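Local coordinates for alpha-14 giardin (Giardia lamblia, PDB 3CHJ), which binds calcium and, as an annexin, probably binds phospholipid in a calcium-dependent way, and may link the membrane to the underlying axoneme as a calcium-regulated structural element, at residues L171-I176 / A210-D215; Q203-Y208 / L235-L240. All coordinates share one frame; numbering follows the deposited sequence.

Contact 1: L171-I176 / A210-D215; sequences LVRKAI and AKYNGD. With CA (calcium ion), chain B.
OD2 of Asp-215 takes two N-H groups from the end of a single guanidinium. The shorter, straighter bond runs from Arg-173 NH1 to Asp-215 OD2, 2.8 Å long and close to straight at 164°; it reaches the anti lone pair, away from the other carboxylate oxygen. The second, from Arg-173 NH2 to the same Asp-215 OD2, is longer at 3.3 Å and more bent, and meets the oxygen nearly along the C-O bond. The two terminal nitrogens thus grip end-on, both converging on one oxygen, which lies in the guanidinium plane.

The aliphatic part and guanidinium of Arg-173 lie along one face of the Tyr-212 ring, the two side chains running past each other in opposite directions. Arg-173 CB sits 3.4 Å from Tyr-212 OH, and CD stands over the middle of the ring, 3.8 Å from its centroid, as a CH-pi contact. The guanidinium then lies flat beyond it, its plane 7° from that of the ring, while Arg-173 CZ is an off-centre cation-pi partner 4.3 Å from the Tyr-212 centroid. A bend at chi2 (69°) in an otherwise extended chain turns the arginine along the ring. The methylene CG of Lys-211 covers the opposite face, so the tyrosine is held between two aliphatic groups.

Glu-177 also binds the guanidinium, through NE, which should help fix its rotation. Tyr-212 and Asp-215 are the ends of a type I' turn, closed by Asp-215 N to Tyr-212 O at 3.0 Å. Two residues beyond Arg-173, Ala-175 O binds calcium at 2.3 Å, together with the Gly-180 carbonyl, the Thr-178 hydroxyl and the Glu-185 and Glu-224 carboxylates; backbone carbonyls completed by carboxylate oxygens are characteristic of annexin calcium sites.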
loop_
_atom_site.group_PDB
_atom_site.type_symbol
_atom_site.label_atom_id
_atom_site.label_comp_id
_atom_site.label_asym_id
_atom_site.label_seq_id
_atom_site.Cartn_x
_atom_site.Cartn_y
_atom_site.Cartn_z
ATOM N N LEU A 171 -20.933 -11.320 17.120
ATOM C CA LEU A 171 -19.706 -11.176 17.895
ATOM C C LEU A 171 -19.011 -9.818 17.697
ATOM O O LEU A 171 -18.573 -9.188 18.671
ATOM C CB LEU A 171 -18.746 -12.327 17.569
ATOM C CG LEU A 171 -19.212 -13.688 18.115
ATOM C CD1 LEU A 171 -18.385 -14.790 17.484
ATOM C CD2 LEU A 171 -19.110 -13.722 19.633
ATOM N N VAL A 172 -18.942 -9.366 16.444
ATOM C CA VAL A 172 -18.297 -8.077 16.195
ATOM C C VAL A 172 -19.127 -6.883 16.696
ATOM O O VAL A 172 -18.571 -5.899 17.188
ATOM C CB VAL A 172 -17.801 -7.898 14.740
ATOM C CG1 VAL A 172 -18.910 -7.454 13.761
ATOM C CG2 VAL A 172 -16.624 -6.905 14.742
ATOM N N ARG A 173 -20.450 -7.000 16.604
ATOM C CA ARG A 173 -21.321 -6.003 17.223
ATOM C C ARG A 173 -21.094 -5.920 18.730
ATOM O O ARG A 173 -20.987 -4.828 19.291
ATOM C CB ARG A 173 -22.792 -6.273 16.914
ATOM C CG ARG A 173 -23.741 -5.331 17.632
ATOM C CD ARG A 173 -23.633 -3.904 17.088
ATOM N NE ARG A 173 -24.786 -3.085 17.494
ATOM C CZ ARG A 173 -25.113 -1.917 16.945
ATOM N NH1 ARG A 173 -24.375 -1.391 15.978
ATOM N NH2 ARG A 173 -26.186 -1.260 17.372
ATOM N N LYS A 174 -21.021 -7.076 19.390
ATOM C CA LYS A 174 -20.720 -7.125 20.821
ATOM C C LYS A 174 -19.408 -6.400 21.136
ATOM O O LYS A 174 -19.339 -5.564 22.039
ATOM C CB LYS A 174 -20.690 -8.584 21.298
ATOM C CG LYS A 174 -20.510 -8.790 22.797
ATOM C CD LYS A 174 -19.040 -8.853 23.195
ATOM C CE LYS A 174 -18.846 -8.748 24.700
ATOM N NZ LYS A 174 -17.406 -8.851 25.099
ATOM N N ALA A 175 -18.385 -6.692 20.340
ATOM C CA ALA A 175 -17.082 -6.058 20.506
ATOM C C ALA A 175 -17.148 -4.540 20.304
ATOM O O ALA A 175 -16.537 -3.780 21.050
ATOM C CB ALA A 175 -16.082 -6.698 19.543
ATOM N N ILE A 176 -17.895 -4.107 19.298
ATOM C CA ILE A 176 -18.040 -2.682 19.008
ATOM C C ILE A 176 -18.757 -1.946 20.153
ATOM O O ILE A 176 -18.450 -0.793 20.463
ATOM C CB ILE A 176 -18.756 -2.504 17.662
ATOM C CG1 ILE A 176 -17.781 -2.845 16.519
ATOM C CG2 ILE A 176 -19.331 -1.086 17.521
ATOM C CD1 ILE A 176 -18.430 -2.999 15.140
ATOM N N ALA A 210 -27.389 -3.767 7.412
ATOM C CA ALA A 210 -28.738 -4.331 7.245
ATOM C C ALA A 210 -29.363 -4.669 8.591
ATOM O O ALA A 210 -30.553 -4.418 8.815
ATOM C CB ALA A 210 -28.686 -5.550 6.364
ATOM N N LYS A 211 -28.553 -5.222 9.495
ATOM C CA LYS A 211 -29.039 -5.715 10.779
ATOM C C LYS A 211 -29.149 -4.625 11.849
ATOM O O LYS A 211 -30.047 -4.691 12.693
ATOM C CB LYS A 211 -28.155 -6.871 11.278
ATOM C CG LYS A 211 -28.698 -7.568 12.535
ATOM C CD LYS A 211 -27.780 -8.705 12.972
ATOM C CE LYS A 211 -28.284 -9.383 14.238
ATOM N NZ LYS A 211 -29.520 -10.195 13.966
ATOM N N TYR A 212 -28.243 -3.635 11.811
ATOM C CA TYR A 212 -28.129 -2.624 12.862
ATOM C C TYR A 212 -28.580 -1.230 12.449
ATOM O O TYR A 212 -27.943 -0.224 12.783
ATOM C CB TYR A 212 -26.714 -2.636 13.469
ATOM C CG TYR A 212 -26.372 -4.004 14.017
ATOM C CD1 TYR A 212 -27.085 -4.544 15.085
ATOM C CD2 TYR A 212 -25.345 -4.767 13.456
ATOM C CE1 TYR A 212 -26.790 -5.818 15.577
ATOM C CE2 TYR A 212 -25.033 -6.045 13.945
ATOM C CZ TYR A 212 -25.764 -6.558 15.006
ATOM O OH TYR A 212 -25.489 -7.811 15.505
ATOM N N ASN A 213 -29.707 -1.212 11.738
ATOM C CA ASN A 213 -30.411 0.011 11.367
ATOM C C ASN A 213 -29.503 1.040 10.702
ATOM O O ASN A 213 -29.558 2.228 11.035
ATOM C CB ASN A 213 -31.107 0.612 12.593
ATOM C CG ASN A 213 -32.132 1.690 12.219
ATOM O OD1 ASN A 213 -32.905 1.543 11.263
ATOM N ND2 ASN A 213 -32.131 2.773 12.970
ATOM N N GLY A 214 -28.659 0.562 9.783
ATOM C CA GLY A 214 -27.778 1.427 8.999
ATOM C C GLY A 214 -26.469 1.838 9.656
ATOM O O GLY A 214 -25.707 2.625 9.079
ATOM N N ASP A 215 -26.188 1.319 10.856
ATOM C CA ASP A 215 -24.900 1.586 11.514
ATOM C C ASP A 215 -23.777 1.091 10.616
ATOM O O ASP A 215 -23.990 0.197 9.816
ATOM C CB ASP A 215 -24.789 0.893 12.869
ATOM C CG ASP A 215 -25.547 1.607 13.991
ATOM O OD1 ASP A 215 -26.136 2.704 13.783
ATOM O OD2 ASP A 215 -25.534 1.052 15.119
HETATM CA CA CA B . -14.928 -3.563 22.617
#

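Contact 2: Q203-Y208 / L235-L240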
loop_
_atom_site.group_PDB
_atom_site.type_symbol
_atom_site.label_atom_id
_atom_site.label_comp_id
_atom_site.label_asym_id
_atom_site.label_seq_id
_atom_site.Cartn_x
_atom_site.Cartn_y
_atom_site.Cartn_z
ATOM N N GLN A 203 -19.745 -8.830 2.210
ATOM C CA GLN A 203 -21.050 -9.313 2.662
ATOM C C GLN A 203 -21.279 -8.911 4.115
ATOM O O GLN A 203 -22.328 -8.355 4.455
ATOM C CB GLN A 203 -21.166 -10.829 2.458
ATOM C CG GLN A 203 -22.535 -11.415 2.733
ATOM C CD GLN A 203 -22.591 -12.910 2.493
ATOM O OE1 GLN A 203 -21.814 -13.465 1.711
ATOM N NE2 GLN A 203 -23.509 -13.581 3.196
ATOM N N LEU A 204 -20.292 -9.176 4.980
ATOM C CA LEU A 204 -20.394 -8.820 6.396
ATOM C C LEU A 204 -20.643 -7.309 6.604
ATOM O O LEU A 204 -21.445 -6.907 7.442
ATOM C CB LEU A 204 -19.130 -9.260 7.155
ATOM C CG LEU A 204 -19.238 -9.125 8.680
ATOM C CD1 LEU A 204 -20.112 -10.252 9.292
ATOM C CD2 LEU A 204 -17.835 -9.094 9.304
ATOM N N HIS A 205 -19.915 -6.479 5.851
ATOM C CA HIS A 205 -20.098 -5.028 5.882
ATOM C C HIS A 205 -21.550 -4.654 5.616
ATOM O O HIS A 205 -22.135 -3.878 6.376
ATOM C CB HIS A 205 -19.149 -4.371 4.877
ATOM C CG HIS A 205 -19.378 -2.903 4.657
ATOM N ND1 HIS A 205 -18.433 -1.950 4.980
ATOM C CD2 HIS A 205 -20.406 -2.230 4.084
ATOM C CE1 HIS A 205 -18.876 -0.754 4.625
ATOM N NE2 HIS A 205 -20.074 -0.895 4.088
ATOM N N LYS A 206 -22.119 -5.237 4.561
ATOM C CA LYS A 206 -23.513 -4.939 4.179
ATOM C C LYS A 206 -24.518 -5.527 5.172
ATOM O O LYS A 206 -25.525 -4.884 5.501
ATOM C CB LYS A 206 -23.797 -5.425 2.761
ATOM C CG LYS A 206 -22.946 -4.751 1.698
ATOM C CD LYS A 206 -23.164 -5.382 0.328
ATOM C CE LYS A 206 -22.183 -4.823 -0.697
ATOM N NZ LYS A 206 -22.549 -3.441 -1.081
ATOM N N MET A 207 -24.235 -6.731 5.660
ATOM C CA MET A 207 -25.052 -7.363 6.703
ATOM C C MET A 207 -25.128 -6.545 7.978
ATOM O O MET A 207 -26.162 -6.524 8.645
ATOM C CB MET A 207 -24.543 -8.771 7.032
ATOM C CG MET A 207 -24.757 -9.776 5.913
ATOM S SD MET A 207 -23.890 -11.335 6.215
ATOM C CE MET A 207 -24.578 -11.917 7.760
ATOM N N TYR A 208 -24.024 -5.891 8.343
ATOM C CA TYR A 208 -23.956 -5.101 9.554
ATOM C C TYR A 208 -24.905 -3.911 9.422
ATOM O O TYR A 208 -25.724 -3.657 10.306
ATOM C CB TYR A 208 -22.485 -4.672 9.800
ATOM C CG TYR A 208 -22.282 -3.954 11.111
ATOM C CD1 TYR A 208 -21.853 -4.638 12.253
ATOM C CD2 TYR A 208 -22.522 -2.584 11.225
ATOM C CE1 TYR A 208 -21.653 -3.972 13.467
ATOM C CE2 TYR A 208 -22.337 -1.915 12.409
ATOM C CZ TYR A 208 -21.914 -2.611 13.551
ATOM O OH TYR A 208 -21.721 -1.940 14.736
ATOM N N LEU A 235 -7.589 0.490 7.544
ATOM C CA LEU A 235 -6.917 0.170 6.284
ATOM C C LEU A 235 -7.332 -1.227 5.802
ATOM O O LEU A 235 -7.654 -1.382 4.619
ATOM C CB LEU A 235 -5.398 0.291 6.448
ATOM C CG LEU A 235 -4.633 0.016 5.148
ATOM C CD1 LEU A 235 -4.964 1.048 4.090
ATOM C CD2 LEU A 235 -3.119 -0.049 5.423
ATOM N N ALA A 236 -7.378 -2.205 6.712
ATOM C CA ALA A 236 -7.804 -3.571 6.381
ATOM C C ALA A 236 -9.258 -3.550 5.926
ATOM O O ALA A 236 -9.609 -4.184 4.925
ATOM C CB ALA A 236 -7.640 -4.508 7.564
ATOM N N HIS A 237 -10.099 -2.821 6.655
ATOM C CA HIS A 237 -11.496 -2.655 6.228
ATOM C C HIS A 237 -11.583 -2.180 4.780
ATOM O O HIS A 237 -12.259 -2.783 3.941
ATOM C CB HIS A 237 -12.260 -1.663 7.123
ATOM C CG HIS A 237 -13.636 -1.364 6.608
ATOM N ND1 HIS A 237 -13.861 -0.490 5.565
ATOM C CD2 HIS A 237 -14.846 -1.868 6.949
ATOM C CE1 HIS A 237 -15.157 -0.466 5.289
ATOM N NE2 HIS A 237 -15.776 -1.281 6.126
ATOM N N ASP A 238 -10.896 -1.083 4.487
ATOM C CA ASP A 238 -10.985 -0.453 3.189
ATOM C C ASP A 238 -10.382 -1.337 2.095
ATOM O O ASP A 238 -10.929 -1.419 0.987
ATOM C CB ASP A 238 -10.284 0.896 3.253
ATOM C CG ASP A 238 -11.064 1.920 4.065
ATOM O OD1 ASP A 238 -12.188 1.623 4.551
ATOM O OD2 ASP A 238 -10.563 3.052 4.215
ATOM N N PHE A 239 -9.260 -1.992 2.392
ATOM C CA PHE A 239 -8.647 -2.859 1.391
ATOM C C PHE A 239 -9.568 -4.005 0.997
ATOM O O PHE A 239 -9.736 -4.307 -0.181
ATOM C CB PHE A 239 -7.293 -3.410 1.855
ATOM C CG PHE A 239 -6.742 -4.468 0.935
ATOM C CD1 PHE A 239 -6.262 -4.112 -0.323
ATOM C CD2 PHE A 239 -6.727 -5.806 1.320
ATOM C CE1 PHE A 239 -5.752 -5.104 -1.208
ATOM C CE2 PHE A 239 -6.216 -6.802 0.451
ATOM C CZ PHE A 239 -5.731 -6.428 -0.804
ATOM N N LEU A 240 -10.179 -4.620 1.984
ATOM C CA LEU A 240 -11.081 -5.749 1.710
ATOM C C LEU A 240 -12.313 -5.232 0.975
ATOM O O LEU A 240 -12.757 -5.838 0.002
ATOM C CB LEU A 240 -11.427 -6.464 3.003
ATOM C CG LEU A 240 -10.235 -7.195 3.641
ATOM C CD1 LEU A 240 -10.549 -7.623 5.082
ATOM C CD2 LEU A 240 -9.801 -8.386 2.771
#
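His-205 and His-237 meet nitrogen to nitrogen, ND1 of His-205 lying 3.0 Å from NE2 of His-237. The angle of 145° supports a somewhat bent hydrogen bond, and either imidazole could be its donor. Each nitrogen lies near the plane of the other ring, so the rings meet rim to rim, with centroids 5.1 Å apart and planes turned 44° from each other; neither covers the other's face. With CG anti to the backbone N in both residues (chi1 171° at His-205), the side chains extend from their helices and cross at about a right angle.

One step outward, the far nitrogen of the second imidazole is also engaged: His-237 ND1 donates to Asp-238 OD1 over 2.9 Å, on the anti side of the carboxylate and slightly out of its plane. This bond probably helps fix the ring's rotation, with NE2 turned to His-205. Arg-218 in turn forms a salt bridge with the same OD1. Tyr-241 stacks on the His-205 ring, while Phe-201 meets the ring of His-237. The result is an imidazole-imidazole bridge between helices 198-211 and 227-241 of the all-helical annexin fold.

How the contacts relate
Contacts 1 and 2 lie on the same side of the chain's centre, with their own centres about 12 Å apart. Their segments alternate along the sequence: 171-176, 203-208, 210-215, then 235-240. Helix 198-211 is common to both, supplying 203-208 to contact 2 and leading into the turn of contact 1. They join directly at Tyr-208, whose OH lies 3.0 Å from Arg-173 NH1, a probable hydrogen bond. Contact 1 is a surface cluster near the calcium end of helix 162-177, whereas contact 2 is partly buried. Contact 2 joins helix 227-241 to helix 198-211 itself, while contact 1 joins helix 162-177 to the turn that follows it, connecting the calcium site's surroundings with the helical body.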